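Local coordinates for VAL-1 (Chlorella virus, PDB 3GNE), which cleaves alginate as a polysaccharide lyase of family 14, with modes of action that depend on pH, at residues A72-W77 against E187-V192. Residues are numbered along the deposited sequence; the frame is centred on the assembly and turned at random.
Sequences AITFAW and ESYVIV
Thr74 and Tyr189 reach each other through their hydroxyl groups: Thr74 OG1 donates a hydrogen bond to Tyr189 OH at 2.7 Å. Thr74 OG1 comes to the phenol end of the ring obliquely, 3.3 Å from Tyr189 CZ and evenly placed between the two sides of the ring. Beside it the methyl CG2 of Thr74 sits 3.7 Å from Tyr189 OH, and the two side chains cross at about a right angle. With chi1 of -68° the threonine methyl lies anti to its own backbone N and the hydroxyl is swung to the N side, where the phenol meets it. Tyr189 takes chi1 of 71°, between its backbone N and carbonyl carbon, which tips the ring across toward the other strand although the CA atoms of Thr74 and Tyr189 are 8.7 Å apart. The phenol oxygen is gripped a second time by the backbone N of Glu244, while Lys196 makes a cation-pi contact with the ring and the Tyr243 ring also meets it. Strand 166-173 runs between the two segments, pairing antiparallel with both, and Glu169 on it touches Thr74. The bond thus spans next-but-one strands on the face turned away from the second sheet, in the jelly-roll beta-sandwich of this concanavalin-like lyase family.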
loop_
_atom_site.group_PDB
_atom_site.type_symbol
_atom_site.label_atom_id
_atom_site.label_comp_id
_atom_site.label_asym_id
_atom_site.label_seq_id
_atom_site.Cartn_x
_atom_site.Cartn_y
_atom_site.Cartn_z
ATOM N N ALA A 72 -4.352 7.440 -13.180
ATOM C CA ALA A 72 -3.815 6.054 -13.203
ATOM C C ALA A 72 -2.368 6.139 -12.817
ATOM O O ALA A 72 -1.613 6.893 -13.449
ATOM C CB ALA A 72 -3.981 5.453 -14.605
ATOM N N ILE A 73 -1.960 5.372 -11.795
ATOM C CA ILE A 73 -0.575 5.414 -11.395
ATOM C C ILE A 73 -0.205 4.106 -10.711
ATOM O O ILE A 73 -1.103 3.440 -10.148
ATOM C CB ILE A 73 -0.371 6.615 -10.434
ATOM C CG1 ILE A 73 1.074 7.102 -10.407
ATOM C CG2 ILE A 73 -0.864 6.309 -9.020
ATOM C CD1 ILE A 73 1.556 7.669 -11.718
ATOM N N THR A 74 1.079 3.810 -10.719
ATOM C CA THR A 74 1.604 2.635 -10.015
ATOM C C THR A 74 2.673 3.095 -9.033
ATOM O O THR A 74 3.449 4.010 -9.313
ATOM C CB THR A 74 2.146 1.665 -11.068
ATOM O OG1 THR A 74 0.976 1.198 -11.777
ATOM C CG2 THR A 74 2.868 0.495 -10.416
ATOM N N PHE A 75 2.680 2.459 -7.860
ATOM C CA PHE A 75 3.789 2.635 -6.939
ATOM C C PHE A 75 4.445 1.271 -6.732
ATOM O O PHE A 75 3.775 0.207 -6.805
ATOM C CB PHE A 75 3.303 3.205 -5.585
ATOM C CG PHE A 75 3.040 4.719 -5.752
ATOM C CD1 PHE A 75 4.097 5.604 -5.627
ATOM C CD2 PHE A 75 1.768 5.181 -6.030
ATOM C CE1 PHE A 75 3.915 6.973 -5.831
ATOM C CE2 PHE A 75 1.534 6.545 -6.207
ATOM C CZ PHE A 75 2.608 7.396 -6.042
ATOM N N ALA A 76 5.739 1.317 -6.505
ATOM C CA ALA A 76 6.513 0.067 -6.422
ATOM C C ALA A 76 7.601 0.226 -5.364
ATOM O O ALA A 76 8.026 1.352 -5.062
ATOM C CB ALA A 76 7.131 -0.239 -7.774
ATOM N N TRP A 77 8.015 -0.875 -4.788
ATOM C CA TRP A 77 9.077 -0.870 -3.772
ATOM C C TRP A 77 9.616 -2.286 -3.684
ATOM O O TRP A 77 9.013 -3.218 -4.258
ATOM C CB TRP A 77 8.597 -0.411 -2.376
ATOM C CG TRP A 77 7.394 -1.179 -1.901
ATOM C CD1 TRP A 77 7.394 -2.334 -1.154
ATOM C CD2 TRP A 77 6.017 -0.879 -2.141
ATOM N NE1 TRP A 77 6.092 -2.759 -0.912
ATOM C CE2 TRP A 77 5.230 -1.876 -1.513
ATOM C CE3 TRP A 77 5.361 0.172 -2.843
ATOM C CZ2 TRP A 77 3.827 -1.884 -1.548
ATOM C CZ3 TRP A 77 3.960 0.151 -2.864
ATOM C CH2 TRP A 77 3.219 -0.844 -2.242
ATOM N N GLU A 187 -9.687 -0.048 -12.226
ATOM C CA GLU A 187 -8.865 -1.231 -12.160
ATOM C C GLU A 187 -7.861 -1.131 -11.013
ATOM O O GLU A 187 -7.547 -0.036 -10.520
ATOM C CB GLU A 187 -8.020 -1.395 -13.446
ATOM C CG GLU A 187 -8.850 -1.424 -14.699
ATOM C CD GLU A 187 -8.035 -1.679 -15.945
ATOM O OE1 GLU A 187 -6.789 -1.835 -15.868
ATOM O OE2 GLU A 187 -8.616 -1.700 -17.060
ATOM N N SER A 188 -7.354 -2.300 -10.651
ATOM C CA SER A 188 -6.234 -2.408 -9.727
ATOM C C SER A 188 -5.326 -3.515 -10.212
ATOM O O SER A 188 -5.782 -4.454 -10.826
ATOM C CB SER A 188 -6.773 -2.786 -8.338
ATOM O OG SER A 188 -5.644 -2.897 -7.458
ATOM N N TYR A 189 -4.029 -3.415 -9.948
ATOM C CA TYR A 189 -3.205 -4.607 -10.207
ATOM C C TYR A 189 -2.131 -4.686 -9.138
ATOM O O TYR A 189 -1.739 -3.673 -8.524
ATOM C CB TYR A 189 -2.640 -4.576 -11.612
ATOM C CG TYR A 189 -1.551 -3.615 -12.035
ATOM C CD1 TYR A 189 -0.216 -3.594 -11.561
ATOM C CD2 TYR A 189 -1.835 -2.673 -13.039
ATOM C CE1 TYR A 189 0.737 -2.713 -11.991
ATOM C CE2 TYR A 189 -0.864 -1.790 -13.507
ATOM C CZ TYR A 189 0.418 -1.808 -12.987
ATOM O OH TYR A 189 1.344 -0.918 -13.479
ATOM N N VAL A 190 -1.640 -5.886 -8.919
ATOM C CA VAL A 190 -0.569 -6.176 -7.984
ATOM C C VAL A 190 0.438 -7.000 -8.758
ATOM O O VAL A 190 0.066 -7.913 -9.491
ATOM C CB VAL A 190 -1.062 -6.960 -6.756
ATOM C CG1 VAL A 190 0.122 -7.444 -5.916
ATOM C CG2 VAL A 190 -1.994 -6.042 -5.954
ATOM N N ILE A 191 1.703 -6.630 -8.551
ATOM C CA ILE A 191 2.804 -7.421 -9.076
ATOM C C ILE A 191 3.700 -7.822 -7.910
ATOM O O ILE A 191 4.063 -6.973 -7.116
ATOM C CB ILE A 191 3.639 -6.674 -10.151
ATOM C CG1 ILE A 191 2.813 -6.095 -11.272
ATOM C CG2 ILE A 191 4.649 -7.658 -10.721
ATOM C CD1 ILE A 191 3.605 -5.238 -12.246
ATOM N N VAL A 192 4.033 -9.123 -7.852
ATOM C CA VAL A 192 5.000 -9.583 -6.865
ATOM C C VAL A 192 6.025 -10.423 -7.631
ATOM O O VAL A 192 5.660 -11.451 -8.243
ATOM C CB VAL A 192 4.421 -10.414 -5.711
ATOM C CG1 VAL A 192 5.529 -10.694 -4.730
ATOM C CG2 VAL A 192 3.262 -9.639 -5.024
#